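Local coordinates for transcriptional regulatory protein FixJ (Sinorhizobium meliloti, PDB 1DBW), which activates transcription of the nitrogen-fixation regulators nifA and fixK once switched on by the sensor FixL, and is represented here by its receiver domain, at residues Lys17-Ala20 / Phe21-Thr24; Leu40-Ala43 / Pro44-Asn48; Glu92-Lys95 / Ala96-Asp100. The protein carries 2 engineered substitutions. One frame throughout, in Å; residues are numbered along the deposited sequence.

Contact 1: Lys17-Ala20 / Phe21-Thr24; sequences KSLA and FMLT
Leu19 turns its CG directly away from the backbone N (chi1 -180°), and the leucine chain runs alongside its own carbonyl and forward along the helix, where CD1 lies 3.7 Å from Met22 CE. The methionine completes the meeting from its side: bends at chi2 and chi3 fold the chain round, so that the terminal methyl, rather than the sulfur, touches the leucine branch. One turn on, Leu23 takes a different setting, with CG opposite the carbonyl carbon (chi1 -67°), and its CD1 comes to 4.1 Å from Leu19 CG. Leu19 is thus met by two side chains, three and four residues ahead. These residues belong to helix 13-25, the connection of the right-handed beta-alpha-beta unit between strands 5-10 and 29-33 in the doubly wound receiver fold. Its inner side packs Leu19 and Leu23 on Ile8, Ala20 and Leu23 on Val30, while Met22 reaches Ile111 and Ile112 of helix 108-119. Phe21 lies on the exposed side; one face of its ring is covered, toward the rim, by Lys17 C, 4.0 Å above the plane. The backbone keeps i to i+4 order, as in Leu23 N to Leu19 O at 2.9 Å, with the donor almost in line with the carbonyl. At Ala20 O a second donor joins the backbone bond from Thr24 N (2.8 Å): Thr24 OG1, at 2.9 Å, whose bond restrains the rotation of the threonine side chain. The two donors come from opposite faces of the carbonyl plane, the hydroxyl standing 41° out of it.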
ATOM      1  N   LYS A  17     -11.395  -1.905   5.662  1.00 33.01           N
ATOM      2  CA  LYS A  17     -11.566  -2.486   6.998  1.00 35.38           C
ATOM      3  C   LYS A  17     -11.173  -3.968   6.998  1.00 33.23           C
ATOM      4  O   LYS A  17     -10.452  -4.418   7.885  1.00 33.02           O
ATOM      5  CB  LYS A  17     -13.017  -2.309   7.473  1.00 39.15           C
ATOM      6  CG  LYS A  17     -13.457  -0.842   7.487  1.00 45.55           C
ATOM      7  CD  LYS A  17     -14.972  -0.664   7.374  1.00 49.94           C
ATOM      8  CE  LYS A  17     -15.300   0.779   6.992  1.00 53.31           C
ATOM      9  NZ  LYS A  17     -16.761   1.040   6.836  1.00 56.90           N
ATOM     10  N   SER A  18     -11.628  -4.696   5.979  1.00 28.62           N
ATOM     11  CA  SER A  18     -11.339  -6.123   5.827  1.00 26.80           C
ATOM     12  C   SER A  18      -9.833  -6.418   5.845  1.00 21.31           C
ATOM     13  O   SER A  18      -9.364  -7.246   6.631  1.00 19.65           O
ATOM     14  CB  SER A  18     -11.963  -6.626   4.521  1.00 30.51           C
ATOM     15  OG  SER A  18     -11.540  -7.942   4.227  1.00 39.97           O
ATOM     16  N   LEU A  19      -9.083  -5.719   4.994  1.00 17.64           N
ATOM     17  CA  LEU A  19      -7.627  -5.902   4.908  1.00 17.07           C
ATOM     18  C   LEU A  19      -6.961  -5.479   6.207  1.00 12.94           C
ATOM     19  O   LEU A  19      -6.159  -6.225   6.768  1.00 15.61           O
ATOM     20  CB  LEU A  19      -7.009  -5.091   3.752  1.00 18.15           C
ATOM     21  CG  LEU A  19      -5.479  -5.245   3.601  1.00 18.95           C
ATOM     22  CD1 LEU A  19      -5.124  -6.736   3.453  1.00 17.16           C
ATOM     23  CD2 LEU A  19      -4.957  -4.474   2.377  1.00 18.66           C
ATOM     24  N   ALA A  20      -7.323  -4.294   6.693  1.00 14.86           N
ATOM     25  CA  ALA A  20      -6.709  -3.785   7.915  1.00 14.83           C
ATOM     26  C   ALA A  20      -6.935  -4.699   9.097  1.00 19.07           C
ATOM     27  O   ALA A  20      -5.996  -4.978   9.864  1.00 16.19           O
ATOM     28  CB  ALA A  20      -7.242  -2.389   8.231  1.00 20.03           C
ATOM     29  N   PHE A  21      -8.186  -5.129   9.273  1.00 16.53           N
ATOM     30  CA  PHE A  21      -8.523  -6.015  10.386  1.00 20.03           C
ATOM     31  C   PHE A  21      -7.775  -7.339  10.267  1.00 18.45           C
ATOM     32  O   PHE A  21      -7.276  -7.871  11.263  1.00 18.23           O
ATOM     33  CB  PHE A  21     -10.031  -6.248  10.467  1.00 24.95           C
ATOM     34  CG  PHE A  21     -10.815  -5.029  10.903  1.00 32.51           C
ATOM     35  CD1 PHE A  21     -12.164  -5.140  11.246  1.00 36.24           C
ATOM     36  CD2 PHE A  21     -10.201  -3.775  11.014  1.00 35.52           C
ATOM     37  CE1 PHE A  21     -12.888  -4.023  11.698  1.00 38.72           C
ATOM     38  CE2 PHE A  21     -10.921  -2.655  11.464  1.00 39.60           C
ATOM     39  CZ  PHE A  21     -12.264  -2.785  11.807  1.00 37.73           C
ATOM     40  N   MET A  22      -7.677  -7.864   9.052  1.00 17.80           N
ATOM     41  CA  MET A  22      -6.962  -9.112   8.840  1.00 15.82           C
ATOM     42  C   MET A  22      -5.486  -8.965   9.204  1.00 13.02           C
ATOM     43  O   MET A  22      -4.950  -9.824   9.874  1.00 14.47           O
ATOM     44  CB  MET A  22      -7.109  -9.596   7.397  1.00 17.24           C
ATOM     45  CG  MET A  22      -6.405 -10.920   7.119  1.00 19.08           C
ATOM     46  SD  MET A  22      -4.626 -10.811   6.842  1.00 18.92           S
ATOM     47  CE  MET A  22      -4.600  -9.960   5.195  1.00 19.44           C
ATOM     48  N   LEU A  23      -4.857  -7.850   8.827  1.00 10.85           N
ATOM     49  CA  LEU A  23      -3.451  -7.634   9.153  1.00 13.55           C
ATOM     50  C   LEU A  23      -3.292  -7.452  10.652  1.00 13.67           C
ATOM     51  O   LEU A  23      -2.362  -8.001  11.267  1.00 11.72           O
ATOM     52  CB  LEU A  23      -2.897  -6.426   8.382  1.00 13.43           C
ATOM     53  CG  LEU A  23      -2.833  -6.690   6.869  1.00 10.85           C
ATOM     54  CD1 LEU A  23      -2.349  -5.395   6.190  1.00  8.90           C
ATOM     55  CD2 LEU A  23      -1.872  -7.839   6.584  1.00 13.53           C
ATOM     56  N   THR A  24      -4.248  -6.746  11.234  1.00 10.97           N
ATOM     57  CA  THR A  24      -4.244  -6.515  12.679  1.00 14.88           C
ATOM     58  C   THR A  24      -4.285  -7.857  13.400  1.00 16.31           C
ATOM     59  O   THR A  24      -3.522  -8.086  14.337  1.00 14.63           O
ATOM     60  CB  THR A  24      -5.435  -5.640  13.126  1.00 19.30           C
ATOM     61  OG1 THR A  24      -5.275  -4.320  12.583  1.00 26.28           O
ATOM     62  CG2 THR A  24      -5.458  -5.512  14.632  1.00 22.98           C
TER

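Contact 2: Leu40-Ala43 / Pro44-Asn48; sequences LAFA and PDVRN
The Phe42 ring has Asp45 CB over one face, the nearest ring atom being CE1 at 4.5 Å, while Val46 CG2 approaches obliquely. That methyl touches the CD2-CE2 side of the ring, 3.5 Å from Phe42 CE2, and the two side chains cross at about a right angle. A chi1 of -173° swings the ring to the side of its own carbonyl, toward the residues that follow. The second flat group, the Arg47 guanidinium, works through its edge: NH1 donates to Pro44 O at 2.8 Å, with the acceptor only 7° out of the guanidinium plane, and to Val46 O at 3.0 Å. Bends at chi1 and chi2 bring the group back to the turn, where these two bonds from NH1 hold it. The chain leaves the helix through a tighter 3-10 turn, in which Asp45 N bonds to Phe42 O at 2.8 Å and Val46 N to Ala43 O at 3.0 Å. The latter donor, in an i to i+3 bond, stands 65° above the carbonyl plane. A water closes the turn by donating to both Ala43 O and Val46 O, so each of these oxygens has two partners. Pro44 has no N-H for an i to i+4 bond to Leu40 O; its CD lies 3.6 Å from Leu40 O instead. The turn follows helix 36-42 and leads into strand 49-54; Leu40 and Ala43 rest on Leu69 of helix 62-71, Asn48 joins Thr5 by backbone bonds, and Phe42 makes a cation-pi contact with Lys31 of strand 29-33.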
ATOM      1  N   LEU A  40      -0.945  11.244   1.810  1.00 16.42           N
ATOM      2  CA  LEU A  40       0.102  12.136   1.333  1.00 17.10           C
ATOM      3  C   LEU A  40       0.417  13.235   2.357  1.00 18.65           C
ATOM      4  O   LEU A  40       1.557  13.645   2.497  1.00 17.77           O
ATOM      5  CB  LEU A  40      -0.326  12.766   0.007  1.00 18.71           C
ATOM      6  CG  LEU A  40      -0.018  11.935  -1.227  1.00 22.80           C
ATOM      7  CD1 LEU A  40      -0.850  12.452  -2.379  1.00 22.23           C
ATOM      8  CD2 LEU A  40       1.472  12.044  -1.562  1.00 22.39           C
ATOM      9  N   ALA A  41      -0.602  13.710   3.071  1.00 16.02           N
ATOM     10  CA  ALA A  41      -0.410  14.751   4.065  1.00 17.97           C
ATOM     11  C   ALA A  41       0.369  14.221   5.264  1.00 18.07           C
ATOM     12  O   ALA A  41       1.182  14.938   5.874  1.00 20.03           O
ATOM     13  CB  ALA A  41      -1.773  15.335   4.504  1.00 17.28           C
ATOM     14  N   PHE A  42       0.155  12.946   5.560  1.00 18.37           N
ATOM     15  CA  PHE A  42       0.819  12.278   6.672  1.00 17.40           C
ATOM     16  C   PHE A  42       2.203  11.719   6.316  1.00 14.39           C
ATOM     17  O   PHE A  42       3.080  11.633   7.179  1.00 14.50           O
ATOM     18  CB  PHE A  42      -0.074  11.104   7.146  1.00 18.63           C
ATOM     19  CG  PHE A  42       0.414  10.423   8.399  1.00 17.41           C
ATOM     20  CD1 PHE A  42       0.162  10.994   9.641  1.00 19.94           C
ATOM     21  CD2 PHE A  42       1.174   9.250   8.330  1.00 16.83           C
ATOM     22  CE1 PHE A  42       0.660  10.427  10.809  1.00 18.47           C
ATOM     23  CE2 PHE A  42       1.680   8.664   9.495  1.00 16.74           C
ATOM     24  CZ  PHE A  42       1.422   9.258  10.736  1.00 16.32           C
ATOM     25  N   ALA A  43       2.438  11.449   5.043  1.00 11.47           N
ATOM     26  CA  ALA A  43       3.663  10.794   4.602  1.00 13.20           C
ATOM     27  C   ALA A  43       4.996  11.310   5.137  1.00 12.17           C
ATOM     28  O   ALA A  43       5.850  10.496   5.458  1.00 14.21           O
ATOM     29  CB  ALA A  43       3.704  10.653   3.074  1.00 13.75           C
ATOM     30  N   PRO A  44       5.198  12.632   5.192  1.00 14.88           N
ATOM     31  CA  PRO A  44       6.483  13.124   5.698  1.00 15.36           C
ATOM     32  C   PRO A  44       6.748  12.733   7.137  1.00 15.72           C
ATOM     33  O   PRO A  44       7.899  12.709   7.526  1.00 16.39           O
ATOM     34  CB  PRO A  44       6.364  14.636   5.546  1.00 16.16           C
ATOM     35  CG  PRO A  44       5.446  14.789   4.356  1.00 16.02           C
ATOM     36  CD  PRO A  44       4.382  13.750   4.685  1.00 14.91           C
ATOM     37  N   ASP A  45       5.692  12.394   7.881  1.00 13.24           N
ATOM     38  CA  ASP A  45       5.828  11.996   9.288  1.00 14.50           C
ATOM     39  C   ASP A  45       6.059  10.506   9.465  1.00 17.87           C
ATOM     40  O   ASP A  45       6.391  10.063  10.570  1.00 16.36           O
ATOM     41  CB  ASP A  45       4.611  12.433  10.086  1.00 18.60           C
ATOM     42  CG  ASP A  45       4.604  13.925  10.337  1.00 26.51           C
ATOM     43  OD1 ASP A  45       5.628  14.436  10.844  1.00 30.29           O
ATOM     44  OD2 ASP A  45       3.604  14.580   9.994  1.00 24.41           O
ATOM     45  N   VAL A  46       5.853   9.743   8.392  1.00 13.19           N
ATOM     46  CA  VAL A  46       6.069   8.293   8.449  1.00 12.92           C
ATOM     47  C   VAL A  46       7.517   7.881   8.663  1.00 16.10           C
ATOM     48  O   VAL A  46       8.441   8.284   7.938  1.00 15.80           O
ATOM     49  CB  VAL A  46       5.550   7.573   7.174  1.00 14.66           C
ATOM     50  CG1 VAL A  46       6.010   6.093   7.152  1.00 16.60           C
ATOM     51  CG2 VAL A  46       4.053   7.572   7.130  1.00 13.22           C
ATOM     52  N   ARG A  47       7.704   7.048   9.675  1.00 18.61           N
ATOM     53  CA  ARG A  47       8.999   6.469   9.957  1.00 15.92           C
ATOM     54  C   ARG A  47       8.711   4.973   9.986  1.00 15.81           C
ATOM     55  O   ARG A  47       7.661   4.551  10.514  1.00 15.92           O
ATOM     56  CB  ARG A  47       9.528   6.949  11.322  1.00 18.74           C
ATOM     57  CG  ARG A  47       9.840   8.457  11.349  1.00 21.95           C
ATOM     58  CD  ARG A  47      10.900   8.808  10.301  1.00 27.89           C
ATOM     59  NE  ARG A  47      11.235  10.233  10.322  1.00 35.63           N
ATOM     60  CZ  ARG A  47      10.506  11.190   9.742  1.00 38.73           C
ATOM     61  NH1 ARG A  47       9.392  10.895   9.080  1.00 30.12           N
ATOM     62  NH2 ARG A  47      10.888  12.455   9.833  1.00 37.37           N
ATOM     63  N   ASN A  48       9.611   4.192   9.399  1.00 17.90           N
ATOM     64  CA  ASN A  48       9.506   2.733   9.353  1.00 18.91           C
ATOM     65  C   ASN A  48       8.091   2.317   8.982  1.00 16.31           C
ATOM     66  O   ASN A  48       7.388   1.641   9.737  1.00 16.71           O
ATOM     67  CB  ASN A  48       9.916   2.106  10.693  1.00 24.84           C
ATOM     68  CG  ASN A  48      11.103   2.793  11.308  1.00 31.19           C
ATOM     69  OD1 ASN A  48      12.191   2.791  10.742  1.00 38.15           O
ATOM     70  ND2 ASN A  48      10.895   3.408  12.476  1.00 39.29           N
TER
HETATM   71  O   HOH W   1       8.341   9.404   5.560  1.00 20.18           O

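Contact 3: Glu92-Lys95 / Ala96-Asp100; sequences EAMK and AGAVD
Ala93 and Ala98 form the tight, buried side: Ala98 CB sits 3.2 Å from Ala93 O and 4.3 Å from Ala93 CB, and both methyls pack on Val80 of strand 78-82. The same carbonyl accepts Ala98 N at 3.1 Å, with an N-H...O angle of 159°, so bond and methyl close on one oxygen together. The other side is looser and wetter. There a water, 2.7 Å from both Met94 O and Ala98 O, donates to each and so links helix to loop. Met94 curls over this part: its chain, bent at chi2 and chi3, puts CE 3.5 Å from Ala98 O and SD 3.7 Å from Asp100 CA, meeting mostly backbone atoms, plus Ala98 CB. Lys95, extended beyond CG, meets the loop only near its root and is exposed. Between the two sides Gly97 N reaches Met94 O at 3.2 Å, the donor standing 70° out of the carbonyl plane. Gly97 has a phi of 105°, a backbone setting that suits glycine. Positive phi with the bonds Ala98 N to Ala93 O and Gly97 N to Met94 O defines a Schellman motif, which here ends helix 87-95 before strand 100-103 of the receiver fold.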
ATOM      1  N   GLU A  92       2.118  -0.521 -14.605  1.00 14.03           N
ATOM      2  CA  GLU A  92       2.371   0.865 -14.233  1.00 18.45           C
ATOM      3  C   GLU A  92       2.817   1.007 -12.783  1.00 20.55           C
ATOM      4  O   GLU A  92       3.657   1.840 -12.483  1.00 21.95           O
ATOM      5  CB  GLU A  92       1.161   1.738 -14.541  1.00 20.46           C
ATOM      6  CG  GLU A  92       0.948   1.939 -16.053  1.00 28.14           C
ATOM      7  CD  GLU A  92       2.207   2.448 -16.788  1.00 34.42           C
ATOM      8  OE1 GLU A  92       2.542   1.903 -17.868  1.00 31.61           O
ATOM      9  OE2 GLU A  92       2.869   3.386 -16.278  1.00 38.24           O
ATOM     10  N   ALA A  93       2.327   0.117 -11.931  1.00 19.57           N
ATOM     11  CA  ALA A  93       2.687   0.123 -10.519  1.00 20.75           C
ATOM     12  C   ALA A  93       4.157  -0.227 -10.367  1.00 20.76           C
ATOM     13  O   ALA A  93       4.886   0.459  -9.631  1.00 20.19           O
ATOM     14  CB  ALA A  93       1.811  -0.860  -9.738  1.00 18.94           C
ATOM     15  N   MET A  94       4.618  -1.238 -11.116  1.00 16.25           N
ATOM     16  CA  MET A  94       6.012  -1.643 -11.050  1.00 19.31           C
ATOM     17  C   MET A  94       6.907  -0.580 -11.652  1.00 20.57           C
ATOM     18  O   MET A  94       7.996  -0.345 -11.143  1.00 20.99           O
ATOM     19  CB  MET A  94       6.259  -2.995 -11.724  1.00 18.40           C
ATOM     20  CG  MET A  94       5.499  -4.125 -11.098  1.00 16.48           C
ATOM     21  SD  MET A  94       5.705  -4.127  -9.265  1.00 19.83           S
ATOM     22  CE  MET A  94       7.290  -4.717  -9.171  1.00 21.93           C
ATOM     23  N   LYS A  95       6.455   0.030 -12.754  1.00 20.64           N
ATOM     24  CA  LYS A  95       7.201   1.103 -13.411  1.00 25.21           C
ATOM     25  C   LYS A  95       7.349   2.315 -12.479  1.00 22.50           C
ATOM     26  O   LYS A  95       8.389   2.969 -12.455  1.00 24.84           O
ATOM     27  CB  LYS A  95       6.502   1.540 -14.705  1.00 26.38           C
ATOM     28  CG  LYS A  95       7.245   2.664 -15.422  1.00 33.32           C
ATOM     29  CD  LYS A  95       6.922   2.709 -16.911  1.00 35.74           C
ATOM     30  CE  LYS A  95       7.906   3.624 -17.646  1.00 41.80           C
ATOM     31  NZ  LYS A  95       7.867   3.425 -19.137  1.00 44.27           N
ATOM     32  N   ALA A  96       6.325   2.544 -11.664  1.00 21.61           N
ATOM     33  CA  ALA A  96       6.282   3.655 -10.702  1.00 22.91           C
ATOM     34  C   ALA A  96       7.127   3.415  -9.443  1.00 22.91           C
ATOM     35  O   ALA A  96       7.236   4.305  -8.585  1.00 26.82           O
ATOM     36  CB  ALA A  96       4.835   3.950 -10.312  1.00 24.05           C
ATOM     37  N   GLY A  97       7.688   2.219  -9.309  1.00 20.40           N
ATOM     38  CA  GLY A  97       8.551   1.950  -8.163  1.00 19.85           C
ATOM     39  C   GLY A  97       8.011   1.086  -7.045  1.00 21.28           C
ATOM     40  O   GLY A  97       8.688   0.870  -6.031  1.00 20.08           O
ATOM     41  N   ALA A  98       6.836   0.510  -7.255  1.00 16.78           N
ATOM     42  CA  ALA A  98       6.256  -0.381  -6.244  1.00 13.93           C
ATOM     43  C   ALA A  98       7.185  -1.579  -6.050  1.00 19.09           C
ATOM     44  O   ALA A  98       7.851  -2.020  -6.980  1.00 18.03           O
ATOM     45  CB  ALA A  98       4.862  -0.869  -6.727  1.00 17.73           C
ATOM     46  N   VAL A  99       7.293  -2.053  -4.815  1.00 15.11           N
ATOM     47  CA  VAL A  99       8.093  -3.216  -4.477  1.00 17.95           C
ATOM     48  C   VAL A  99       7.422  -4.403  -5.153  1.00 14.12           C
ATOM     49  O   VAL A  99       8.081  -5.328  -5.616  1.00 19.39           O
ATOM     50  CB  VAL A  99       8.083  -3.460  -2.936  1.00 18.44           C
ATOM     51  CG1 VAL A  99       8.577  -4.886  -2.604  1.00 17.44           C
ATOM     52  CG2 VAL A  99       8.928  -2.403  -2.230  1.00 28.14           C
ATOM     53  N   ASP A 100       6.097  -4.382  -5.177  1.00 16.98           N
ATOM     54  CA  ASP A 100       5.335  -5.455  -5.807  1.00 18.17           C
ATOM     55  C   ASP A 100       3.904  -5.027  -6.010  1.00 18.73           C
ATOM     56  O   ASP A 100       3.466  -4.005  -5.499  1.00 17.03           O
ATOM     57  CB  ASP A 100       5.343  -6.725  -4.948  1.00 22.29           C
ATOM     58  CG  ASP A 100       5.178  -8.017  -5.780  1.00 27.93           C
ATOM     59  OD1 ASP A 100       4.979  -7.976  -7.025  1.00 24.62           O
ATOM     60  OD2 ASP A 100       5.281  -9.099  -5.177  1.00 35.88           O
TER
HETATM   61  O   HOH W   2       9.312  -1.519  -9.143  1.00 25.84           O

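The three contacts follow one another along the chain and none touches another: nearest atoms are about 13 Å apart for contacts 1 and 2, and about 12 Å for contacts 1 and 3 and for contacts 2 and 3. Contacts 1 and 3 lie on opposite sides of the chain's centre, their own centres 23 Å apart. Contact 1 is mid-helix, whereas contacts 2 and 3 lie where a helix gives way to a strand; both turns pack on helix 62-71. Between side chains, Leu19 of contact 1 is about 5 Å from the magnesium ligand Asp10 and about 6 Å from Asp54, a magnesium ligand and the predicted phosphorylation site; Ala93 of contact 3 is about 11 Å from Asp54. Contact 2 lies away from the site.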